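Long-range contact in amine Dehydrogenase (Pseudomonas putida, PDB 1JMX), which probably serves as the beta-propeller subunit of a quinohemoprotein amine dehydrogenase, which oxidises primary amines to aldehydes and passes the electrons on through heme c: residues 127-132 with 139-144. Sequence-based numbering, arbitrary orientation.
Sequences LEVFST and KPVRTF
Val129 meets Arg142 with both of its methyl groups. Val129 CG2 lies 3.7 Å from Arg142 NH1, and Val129 CG1 sits over one face of the guanidinium. The Arg142 side chain bends at chi3 (-45°), which brings its head back over the valine. Phe144 lies beside Leu127 on the same face of the sheet, with Leu127 CD2 4.1 Å from Phe144 CD1. Val129 CG2 also reaches Phe144 CE1.

On the other face, the Pro140 ring lies alongside both Glu128 and Phe130. Pro140 CG is 3.8 Å from Glu128 CD, and Pro140 CD is 3.8 Å from Phe130 CE2.

The backbones form an antiparallel hairpin. It makes the outer two strands of a propeller blade that also includes strands 89-99 and 105-115. Leu127 and Phe144 exchange two bonds, Leu127 N to Phe144 O (2.8 Å) and Phe144 N to Leu127 O (3.0 Å). At Val129 the pairing shifts. Val129 N binds Arg142 O, but Val129 O takes Val141 N (2.9 Å, N-H...O 173°). Val141 and Arg142 thus share one partner, much as in a beta bulge. Past this point a water bridges Ser131 N and Lys139 O.

Outside the hairpin, Arg142 NH2 forms a salt bridge to Glu105, which also touches Val129. Arg126 pairs with Glu128 OE2. Backbone bonds from Glu128 to Ala108 and from Phe130 to Val106 join strand 126-131 to strand 105-115. The Phe130 ring packs on Phe79 and Ala81 of strand 76-82, in the sheet of the preceding blade.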
ATOM      1  N   LEU B 127      11.974  28.977   5.269  1.00 11.31           N
ATOM      2  CA  LEU B 127      11.077  29.798   4.473  1.00 11.05           C
ATOM      3  C   LEU B 127      11.998  30.614   3.568  1.00  9.91           C
ATOM      4  O   LEU B 127      13.029  31.107   4.010  1.00 11.67           O
ATOM      5  CB  LEU B 127      10.267  30.753   5.361  1.00 12.21           C
ATOM      6  CG  LEU B 127       9.240  31.629   4.626  1.00 14.31           C
ATOM      7  CD1 LEU B 127       7.936  30.855   4.445  1.00 14.92           C
ATOM      8  CD2 LEU B 127       8.979  32.900   5.407  1.00 16.58           C
ATOM      9  N   GLU B 128      11.660  30.689   2.289  1.00 10.46           N
ATOM     10  CA  GLU B 128      12.434  31.458   1.329  1.00 11.13           C
ATOM     11  C   GLU B 128      11.510  32.507   0.735  1.00 11.15           C
ATOM     12  O   GLU B 128      10.383  32.205   0.348  1.00 12.67           O
ATOM     13  CB  GLU B 128      12.989  30.561   0.226  1.00 12.22           C
ATOM     14  CG  GLU B 128      14.010  29.561   0.718  1.00 13.63           C
ATOM     15  CD  GLU B 128      14.629  28.749  -0.387  1.00 12.70           C
ATOM     16  OE1 GLU B 128      14.053  28.651  -1.486  1.00 14.33           O
ATOM     17  OE2 GLU B 128      15.711  28.204  -0.148  1.00 13.78           O
ATOM     18  N   VAL B 129      11.977  33.749   0.718  1.00 11.90           N
ATOM     19  CA  VAL B 129      11.209  34.862   0.192  1.00 11.24           C
ATOM     20  C   VAL B 129      11.763  35.216  -1.173  1.00 13.66           C
ATOM     21  O   VAL B 129      12.972  35.288  -1.359  1.00 15.08           O
ATOM     22  CB  VAL B 129      11.320  36.099   1.103  1.00 11.09           C
ATOM     23  CG1 VAL B 129      10.360  37.174   0.646  1.00 10.58           C
ATOM     24  CG2 VAL B 129      11.058  35.721   2.554  1.00 11.48           C
ATOM     25  N   PHE B 130      10.879  35.412  -2.137  1.00 13.64           N
ATOM     26  CA  PHE B 130      11.290  35.763  -3.483  1.00 13.67           C
ATOM     27  C   PHE B 130      10.585  37.049  -3.851  1.00 14.32           C
ATOM     28  O   PHE B 130       9.458  37.300  -3.425  1.00 14.05           O
ATOM     29  CB  PHE B 130      10.884  34.678  -4.484  1.00 12.02           C
ATOM     30  CG  PHE B 130      11.423  33.321  -4.155  1.00 12.15           C
ATOM     31  CD1 PHE B 130      10.701  32.447  -3.351  1.00 11.57           C
ATOM     32  CD2 PHE B 130      12.661  32.917  -4.636  1.00 12.59           C
ATOM     33  CE1 PHE B 130      11.208  31.194  -3.030  1.00 10.57           C
ATOM     34  CE2 PHE B 130      13.173  31.662  -4.318  1.00 12.05           C
ATOM     35  CZ  PHE B 130      12.445  30.805  -3.515  1.00 11.12           C
ATOM     36  N   SER B 131      11.288  37.894  -4.583  1.00 14.63           N
ATOM     37  CA  SER B 131      10.709  39.133  -5.041  1.00 15.71           C
ATOM     38  C   SER B 131      10.106  38.790  -6.395  1.00 15.50           C
ATOM     39  O   SER B 131      10.763  38.173  -7.233  1.00 15.40           O
ATOM     40  CB  SER B 131      11.787  40.198  -5.186  1.00 14.96           C
ATOM     41  OG  SER B 131      11.241  41.369  -5.748  1.00 19.63           O
ATOM     42  N   THR B 132       8.843  39.144  -6.594  1.00 17.22           N
ATOM     43  CA  THR B 132       8.168  38.839  -7.849  1.00 17.65           C
ATOM     44  C   THR B 132       8.737  39.624  -9.032  1.00 18.76           C
ATOM     45  O   THR B 132       8.533  39.253 -10.195  1.00 19.48           O
ATOM     46  CB  THR B 132       6.662  39.089  -7.737  1.00 17.60           C
ATOM     47  OG1 THR B 132       6.429  40.444  -7.340  1.00 16.76           O
ATOM     48  CG2 THR B 132       6.054  38.155  -6.708  1.00 16.42           C
ATOM     49  N   LYS B 139      15.673  34.279  -7.037  1.00 17.56           N
ATOM     50  CA  LYS B 139      16.403  33.566  -6.000  1.00 16.50           C
ATOM     51  C   LYS B 139      16.071  34.161  -4.639  1.00 14.47           C
ATOM     52  O   LYS B 139      15.575  35.281  -4.563  1.00 14.54           O
ATOM     53  CB  LYS B 139      17.908  33.613  -6.294  1.00 19.16           C
ATOM     54  CG  LYS B 139      18.343  32.567  -7.329  1.00 22.65           C
ATOM     55  CD  LYS B 139      19.768  32.770  -7.793  1.00 23.77           C
ATOM     56  CE  LYS B 139      20.225  31.602  -8.661  1.00 27.31           C
ATOM     57  NZ  LYS B 139      20.468  30.333  -7.883  1.00 28.66           N
ATOM     58  N   PRO B 140      16.295  33.400  -3.551  1.00 13.51           N
ATOM     59  CA  PRO B 140      16.005  33.875  -2.194  1.00 13.92           C
ATOM     60  C   PRO B 140      16.591  35.245  -1.856  1.00 15.54           C
ATOM     61  O   PRO B 140      17.789  35.487  -2.052  1.00 16.60           O
ATOM     62  CB  PRO B 140      16.619  32.785  -1.315  1.00 11.87           C
ATOM     63  CG  PRO B 140      16.449  31.567  -2.128  1.00 11.96           C
ATOM     64  CD  PRO B 140      16.842  32.030  -3.510  1.00 13.37           C
ATOM     65  N   VAL B 141      15.726  36.158  -1.415  1.00 14.40           N
ATOM     66  CA  VAL B 141      16.164  37.490  -1.012  1.00 13.96           C
ATOM     67  C   VAL B 141      16.204  37.542   0.513  1.00 13.70           C
ATOM     68  O   VAL B 141      16.764  38.461   1.100  1.00 15.11           O
ATOM     69  CB  VAL B 141      15.258  38.626  -1.575  1.00 14.04           C
ATOM     70  CG1 VAL B 141      15.350  38.670  -3.090  1.00 12.03           C
ATOM     71  CG2 VAL B 141      13.807  38.458  -1.119  1.00 14.36           C
ATOM     72  N   ARG B 142      15.671  36.501   1.142  1.00 12.90           N
ATOM     73  CA  ARG B 142      15.628  36.397   2.593  1.00 13.46           C
ATOM     74  C   ARG B 142      15.214  34.965   2.918  1.00 12.42           C
ATOM     75  O   ARG B 142      14.421  34.383   2.194  1.00 12.44           O
ATOM     76  CB  ARG B 142      14.561  37.355   3.119  1.00 15.65           C
ATOM     77  CG  ARG B 142      14.850  38.000   4.454  1.00 18.62           C
ATOM     78  CD  ARG B 142      13.675  38.892   4.863  1.00 17.52           C
ATOM     79  NE  ARG B 142      13.231  39.700   3.743  1.00 17.09           N
ATOM     80  CZ  ARG B 142      11.975  39.788   3.322  1.00 14.89           C
ATOM     81  NH1 ARG B 142      11.001  39.130   3.925  1.00 15.91           N
ATOM     82  NH2 ARG B 142      11.705  40.489   2.242  1.00 15.35           N
ATOM     83  N   THR B 143      15.804  34.374   3.949  1.00 11.65           N
ATOM     84  CA  THR B 143      15.435  33.020   4.357  1.00 13.41           C
ATOM     85  C   THR B 143      15.511  32.865   5.865  1.00 12.93           C
ATOM     86  O   THR B 143      16.391  33.420   6.515  1.00 14.36           O
ATOM     87  CB  THR B 143      16.206  31.862   3.586  1.00 13.58           C
ATOM     88  OG1 THR B 143      16.782  30.927   4.507  1.00 15.68           O
ATOM     89  CG2 THR B 143      17.254  32.389   2.661  1.00 12.95           C
ATOM     90  N   PHE B 144      14.535  32.157   6.417  1.00 11.77           N
ATOM     91  CA  PHE B 144      14.452  31.953   7.851  1.00 10.72           C
ATOM     92  C   PHE B 144      14.222  30.487   8.146  1.00 11.20           C
ATOM     93  O   PHE B 144      13.835  29.729   7.263  1.00 10.72           O
ATOM     94  CB  PHE B 144      13.253  32.713   8.425  1.00 10.79           C
ATOM     95  CG  PHE B 144      13.173  34.143   8.010  1.00 11.86           C
ATOM     96  CD1 PHE B 144      12.354  34.524   6.955  1.00 14.44           C
ATOM     97  CD2 PHE B 144      13.881  35.119   8.699  1.00 12.57           C
ATOM     98  CE1 PHE B 144      12.238  35.869   6.590  1.00 14.13           C
ATOM     99  CE2 PHE B 144      13.774  36.462   8.344  1.00 13.04           C
ATOM    100  CZ  PHE B 144      12.950  36.837   7.288  1.00 13.36           C
TER
HETATM  101  O   HOH W   1      13.731  36.790  -5.550  1.00 14.54           O